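Local structure of peptide ABC transporter, peptide-binding protein (Thermus thermophilus, 2D5W) at residues E35-A49 with S566-A579. The protein binds oligopeptides, here a pentapeptide, and probably delivers them to an ABC transporter for uptake into the cell. Residues are numbered along the deposited sequence; the frame is centred on the assembly and turned at random.
Sequences EIEQYLFAPFIGFNA and SAYSGGYGYPGWNA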
loop_
_atom_site.group_PDB
_atom_site.type_symbol
_atom_site.label_atom_id
_atom_site.label_comp_id
_atom_site.label_asym_id
_atom_site.label_seq_id
_atom_site.Cartn_x
_atom_site.Cartn_y
_atom_site.Cartn_z
ATOM N N GLU A 35 6.728 -5.396 1.026
ATOM C CA GLU A 35 8.033 -5.518 0.387
ATOM C C GLU A 35 8.845 -6.642 1.025
ATOM O O GLU A 35 9.393 -7.497 0.331
ATOM C CB GLU A 35 8.804 -4.207 0.503
ATOM C CG GLU A 35 10.118 -4.217 -0.253
ATOM C CD GLU A 35 10.945 -2.987 0.036
ATOM O OE1 GLU A 35 11.722 -3.010 1.012
ATOM O OE2 GLU A 35 10.804 -1.993 -0.704
ATOM N N ILE A 36 8.918 -6.639 2.350
ATOM C CA ILE A 36 9.662 -7.659 3.069
ATOM C C ILE A 36 9.089 -9.042 2.797
ATOM O O ILE A 36 9.830 -10.011 2.611
ATOM C CB ILE A 36 9.637 -7.383 4.588
ATOM C CG1 ILE A 36 10.477 -6.144 4.888
ATOM C CG2 ILE A 36 10.161 -8.591 5.364
ATOM C CD1 ILE A 36 10.405 -5.685 6.323
ATOM N N GLU A 37 7.767 -9.136 2.749
ATOM C CA GLU A 37 7.149 -10.429 2.524
ATOM C C GLU A 37 7.427 -11.048 1.163
ATOM O O GLU A 37 7.222 -12.244 0.986
ATOM C CB GLU A 37 5.653 -10.351 2.819
ATOM C CG GLU A 37 5.409 -10.257 4.320
ATOM C CD GLU A 37 3.954 -10.259 4.703
ATOM O OE1 GLU A 37 3.671 -10.265 5.922
ATOM O OE2 GLU A 37 3.095 -10.249 3.797
ATOM N N GLN A 38 7.902 -10.261 0.201
ATOM C CA GLN A 38 8.237 -10.841 -1.098
ATOM C C GLN A 38 9.380 -11.832 -0.895
ATOM O O GLN A 38 9.459 -12.855 -1.578
ATOM C CB GLN A 38 8.711 -9.779 -2.079
ATOM C CG GLN A 38 7.685 -8.768 -2.496
ATOM C CD GLN A 38 8.318 -7.745 -3.400
ATOM O OE1 GLN A 38 8.058 -7.709 -4.603
ATOM N NE2 GLN A 38 9.189 -6.926 -2.831
ATOM N N TYR A 39 10.274 -11.518 0.038
ATOM C CA TYR A 39 11.407 -12.388 0.319
ATOM C C TYR A 39 10.969 -13.685 0.992
ATOM O O TYR A 39 11.582 -14.736 0.795
ATOM C CB TYR A 39 12.420 -11.679 1.230
ATOM C CG TYR A 39 13.143 -10.527 0.571
ATOM C CD1 TYR A 39 12.534 -9.279 0.422
ATOM C CD2 TYR A 39 14.426 -10.698 0.052
ATOM C CE1 TYR A 39 13.187 -8.233 -0.236
ATOM C CE2 TYR A 39 15.086 -9.664 -0.606
ATOM C CZ TYR A 39 14.462 -8.436 -0.749
ATOM O OH TYR A 39 15.116 -7.430 -1.423
ATOM N N LEU A 40 9.892 -13.594 1.766
ATOM C CA LEU A 40 9.371 -14.713 2.548
ATOM C C LEU A 40 8.253 -15.540 1.926
ATOM O O LEU A 40 8.068 -16.707 2.288
ATOM C CB LEU A 40 8.879 -14.182 3.896
ATOM C CG LEU A 40 9.904 -13.479 4.786
ATOM C CD1 LEU A 40 9.195 -12.785 5.936
ATOM C CD2 LEU A 40 10.919 -14.491 5.302
ATOM N N PHE A 41 7.504 -14.937 1.010
ATOM C CA PHE A 41 6.379 -15.606 0.368
ATOM C C PHE A 41 6.377 -15.303 -1.121
ATOM O O PHE A 41 6.368 -14.141 -1.524
ATOM C CB PHE A 41 5.069 -15.131 1.002
ATOM C CG PHE A 41 4.931 -15.511 2.450
ATOM C CD1 PHE A 41 4.496 -16.785 2.807
ATOM C CD2 PHE A 41 5.293 -14.623 3.454
ATOM C CE1 PHE A 41 4.428 -17.172 4.147
ATOM C CE2 PHE A 41 5.230 -15.001 4.796
ATOM C CZ PHE A 41 4.796 -16.279 5.142
ATOM N N ALA A 42 6.383 -16.349 -1.936
ATOM C CA ALA A 42 6.401 -16.178 -3.381
ATOM C C ALA A 42 5.024 -16.363 -4.001
ATOM O O ALA A 42 4.225 -17.182 -3.549
ATOM C CB ALA A 42 7.386 -17.157 -4.005
ATOM N N PRO A 43 4.726 -15.596 -5.055
ATOM C CA PRO A 43 3.429 -15.701 -5.723
ATOM C C PRO A 43 3.418 -16.841 -6.738
ATOM O O PRO A 43 4.457 -17.431 -7.039
ATOM C CB PRO A 43 3.298 -14.348 -6.404
ATOM C CG PRO A 43 4.718 -14.083 -6.845
ATOM C CD PRO A 43 5.528 -14.497 -5.625
ATOM N N PHE A 44 2.235 -17.160 -7.250
ATOM C CA PHE A 44 2.124 -18.181 -8.281
ATOM C C PHE A 44 2.603 -17.513 -9.566
ATOM O O PHE A 44 3.371 -18.090 -10.335
ATOM C CB PHE A 44 0.671 -18.636 -8.439
ATOM C CG PHE A 44 0.173 -19.477 -7.300
ATOM C CD1 PHE A 44 -0.985 -19.131 -6.613
ATOM C CD2 PHE A 44 0.867 -20.617 -6.910
ATOM C CE1 PHE A 44 -1.445 -19.907 -5.554
ATOM C CE2 PHE A 44 0.416 -21.399 -5.852
ATOM C CZ PHE A 44 -0.743 -21.044 -5.173
ATOM N N ILE A 45 2.144 -16.282 -9.769
ATOM C CA ILE A 45 2.500 -15.473 -10.928
ATOM C C ILE A 45 3.073 -14.156 -10.411
ATOM O O ILE A 45 2.440 -13.477 -9.599
ATOM C CB ILE A 45 1.258 -15.157 -11.794
ATOM C CG1 ILE A 45 0.609 -16.458 -12.279
ATOM C CG2 ILE A 45 1.653 -14.260 -12.969
ATOM C CD1 ILE A 45 1.503 -17.324 -13.140
ATOM N N GLY A 46 4.270 -13.804 -10.865
ATOM C CA GLY A 46 4.875 -12.555 -10.438
ATOM C C GLY A 46 4.705 -11.483 -11.498
ATOM O O GLY A 46 4.125 -11.737 -12.555
ATOM N N PHE A 47 5.184 -10.276 -11.211
ATOM C CA PHE A 47 5.107 -9.168 -12.161
ATOM C C PHE A 47 6.502 -8.549 -12.150
ATOM O O PHE A 47 6.944 -8.018 -11.129
ATOM C CB PHE A 47 4.050 -8.150 -11.714
ATOM C CG PHE A 47 3.556 -7.260 -12.826
ATOM C CD1 PHE A 47 3.786 -5.886 -12.796
ATOM C CD2 PHE A 47 2.852 -7.795 -13.903
ATOM C CE1 PHE A 47 3.320 -5.060 -13.821
ATOM C CE2 PHE A 47 2.383 -6.978 -14.931
ATOM C CZ PHE A 47 2.618 -5.609 -14.889
ATOM N N ASN A 48 7.201 -8.625 -13.281
ATOM C CA ASN A 48 8.570 -8.128 -13.340
ATOM C C ASN A 48 8.761 -6.647 -13.644
ATOM O O ASN A 48 7.801 -5.903 -13.824
ATOM C CB ASN A 48 9.404 -8.985 -14.309
ATOM C CG ASN A 48 8.956 -8.863 -15.755
ATOM O OD1 ASN A 48 8.434 -7.835 -16.175
ATOM N ND2 ASN A 48 9.187 -9.918 -16.532
ATOM N N ALA A 49 10.023 -6.230 -13.694
ATOM C CA ALA A 49 10.372 -4.835 -13.943
ATOM C C ALA A 49 9.946 -4.342 -15.318
ATOM O O ALA A 49 9.812 -3.139 -15.532
ATOM C CB ALA A 49 11.873 -4.633 -13.756
ATOM N N SER A 566 10.950 -0.894 -10.598
ATOM C CA SER A 566 10.361 -0.129 -11.687
ATOM C C SER A 566 9.056 0.428 -11.139
ATOM O O SER A 566 8.715 0.184 -9.986
ATOM C CB SER A 566 10.085 -1.022 -12.898
ATOM O OG SER A 566 9.065 -1.959 -12.608
ATOM N N ALA A 567 8.327 1.171 -11.960
ATOM C CA ALA A 567 7.069 1.758 -11.515
ATOM C C ALA A 567 6.117 0.742 -10.891
ATOM O O ALA A 567 5.463 1.029 -9.888
ATOM C CB ALA A 567 6.386 2.462 -12.678
ATOM N N TYR A 568 6.051 -0.451 -11.475
ATOM C CA TYR A 568 5.145 -1.475 -10.977
ATOM C C TYR A 568 5.756 -2.855 -10.724
ATOM O O TYR A 568 5.031 -3.844 -10.632
ATOM C CB TYR A 568 3.949 -1.604 -11.928
ATOM C CG TYR A 568 3.079 -0.365 -11.984
ATOM C CD1 TYR A 568 3.072 0.460 -13.107
ATOM C CD2 TYR A 568 2.240 -0.034 -10.918
ATOM C CE1 TYR A 568 2.245 1.583 -13.172
ATOM C CE2 TYR A 568 1.408 1.086 -10.971
ATOM C CZ TYR A 568 1.414 1.886 -12.102
ATOM O OH TYR A 568 0.571 2.973 -12.181
ATOM N N SER A 569 7.079 -2.932 -10.601
ATOM C CA SER A 569 7.717 -4.221 -10.342
ATOM C C SER A 569 7.144 -4.810 -9.054
ATOM O O SER A 569 6.982 -4.104 -8.056
ATOM C CB SER A 569 9.236 -4.056 -10.220
ATOM O OG SER A 569 9.589 -3.133 -9.205
ATOM N N GLY A 570 6.833 -6.103 -9.081
ATOM C CA GLY A 570 6.256 -6.749 -7.915
ATOM C C GLY A 570 4.846 -6.246 -7.660
ATOM O O GLY A 570 4.279 -6.460 -6.589
ATOM N N GLY A 571 4.285 -5.568 -8.658
ATOM C CA GLY A 571 2.946 -5.025 -8.548
ATOM C C GLY A 571 2.918 -3.588 -8.054
ATOM O O GLY A 571 2.349 -2.716 -8.707
ATOM N N TYR A 572 3.557 -3.340 -6.913
ATOM C CA TYR A 572 3.571 -2.016 -6.297
ATOM C C TYR A 572 4.783 -1.145 -6.582
ATOM O O TYR A 572 4.895 -0.042 -6.046
ATOM C CB TYR A 572 3.396 -2.163 -4.789
ATOM C CG TYR A 572 2.041 -2.696 -4.399
ATOM C CD1 TYR A 572 0.919 -1.868 -4.402
ATOM C CD2 TYR A 572 1.877 -4.028 -4.026
ATOM C CE1 TYR A 572 -0.335 -2.355 -4.040
ATOM C CE2 TYR A 572 0.629 -4.525 -3.662
ATOM C CZ TYR A 572 -0.470 -3.682 -3.670
ATOM O OH TYR A 572 -1.704 -4.170 -3.303
ATOM N N GLY A 573 5.702 -1.637 -7.396
ATOM C CA GLY A 573 6.855 -0.832 -7.733
ATOM C C GLY A 573 7.926 -0.761 -6.673
ATOM O O GLY A 573 8.250 0.314 -6.165
ATOM N N TYR A 574 8.459 -1.915 -6.313
ATOM C CA TYR A 574 9.538 -1.959 -5.349
ATOM C C TYR A 574 10.474 -3.103 -5.685
ATOM O O TYR A 574 10.180 -3.932 -6.550
ATOM C CB TYR A 574 9.006 -2.052 -3.908
ATOM C CG TYR A 574 7.877 -3.025 -3.637
ATOM C CD1 TYR A 574 7.045 -2.836 -2.534
ATOM C CD2 TYR A 574 7.655 -4.139 -4.445
ATOM C CE1 TYR A 574 6.022 -3.729 -2.237
ATOM C CE2 TYR A 574 6.631 -5.041 -4.155
ATOM C CZ TYR A 574 5.820 -4.827 -3.049
ATOM O OH TYR A 574 4.810 -5.712 -2.748
ATOM N N PRO A 575 11.647 -3.130 -5.048
ATOM C CA PRO A 575 12.624 -4.189 -5.293
ATOM C C PRO A 575 12.236 -5.441 -4.525
ATOM O O PRO A 575 11.327 -5.405 -3.695
ATOM C CB PRO A 575 13.918 -3.576 -4.777
ATOM C CG PRO A 575 13.445 -2.766 -3.617
ATOM C CD PRO A 575 12.195 -2.103 -4.142
ATOM N N GLY A 576 12.909 -6.550 -4.818
ATOM C CA GLY A 576 12.642 -7.784 -4.105
ATOM C C GLY A 576 11.638 -8.745 -4.713
ATOM O O GLY A 576 11.330 -9.772 -4.109
ATOM N N TRP A 577 11.136 -8.423 -5.901
ATOM C CA TRP A 577 10.161 -9.263 -6.594
ATOM C C TRP A 577 10.846 -10.446 -7.289
ATOM O O TRP A 577 10.186 -11.342 -7.818
ATOM C CB TRP A 577 9.411 -8.418 -7.628
ATOM C CG TRP A 577 10.349 -7.679 -8.525
ATOM C CD1 TRP A 577 10.934 -6.467 -8.289
ATOM C CD2 TRP A 577 10.916 -8.164 -9.746
ATOM N NE1 TRP A 577 11.837 -6.173 -9.282
ATOM C CE2 TRP A 577 11.846 -7.199 -10.190
ATOM C CE3 TRP A 577 10.733 -9.327 -10.506
ATOM C CZ2 TRP A 577 12.593 -7.364 -11.363
ATOM C CZ3 TRP A 577 11.475 -9.488 -11.669
ATOM C CH2 TRP A 577 12.392 -8.511 -12.084
ATOM N N ASN A 578 12.176 -10.429 -7.281
ATOM C CA ASN A 578 13.015 -11.462 -7.898
ATOM C C ASN A 578 14.121 -11.758 -6.891
ATOM O O ASN A 578 15.281 -11.954 -7.260
ATOM C CB ASN A 578 13.639 -10.902 -9.177
ATOM C CG ASN A 578 14.552 -9.711 -8.903
ATOM O OD1 ASN A 578 14.359 -8.981 -7.928
ATOM N ND2 ASN A 578 15.543 -9.506 -9.762
ATOM N N ALA A 579 13.746 -11.812 -5.619
ATOM C CA ALA A 579 14.698 -11.997 -4.532
ATOM C C ALA A 579 15.672 -13.162 -4.623
ATOM O O ALA A 579 16.753 -13.103 -4.035
ATOM C CB ALA A 579 13.952 -12.047 -3.201
HETATM O O HOH W 1 11.107 -12.445 -4.567
#
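Q38 of helix 31-40 reaches into the loop 566-579 with an amide whose NE2 gives two N-H bonds, one across the contact and one back into its own segment. The first goes to P575 O at 2.8 Å, with the donor tilted from the carbonyl plane; the second goes to E35 O, almost exactly in the amide plane and on a lone pair. These two bonds fix the rotation of the amide. NE2 lies over one face of the Y574 ring, with amide and ring planes 45° apart, while OE1 approaches Y574 CE2 to 3.1 Å and also rests near W577 CA. E35 works alongside: its CG stands anti to the backbone N (chi1 -175°), carrying the extended chain past Y574, and its CA makes an off-centre CH-pi contact 4.2 Å from the ring centroid. The carboxylate touches P575 CD through OE2 but is held by Y249, S271 and S272. Y39, next in sequence to Q38, brings CD2 to 3.6 Å from A579 CB, and its OH end nears G576 CA.

Further on, G570 N, within the type II turn 568-571, donates to F47 O (2.8 Å, 160°), linking that turn to strand 45-47. The F47 ring presents its edge to Y568 O, which lies in the ring plane 3.2 Å from CD1. W577 is sandwiched: N48 CA sits over its six-membered ring, 3.9 Å from the centroid, and N578 CG covers the opposite face, while NE1 is tied to V564 O.

Y574 also packs on a basic side chain of the bound peptide, and Y572 hydrogen-bonds to the peptide backbone. Because Q38 and E35 in turn pack on Y574, they are probably second-shell supports of this peptide-contacting loop, the Q38 amide, braced by E35 O and bonded to P575 O, adding a directional bond to the ring packing.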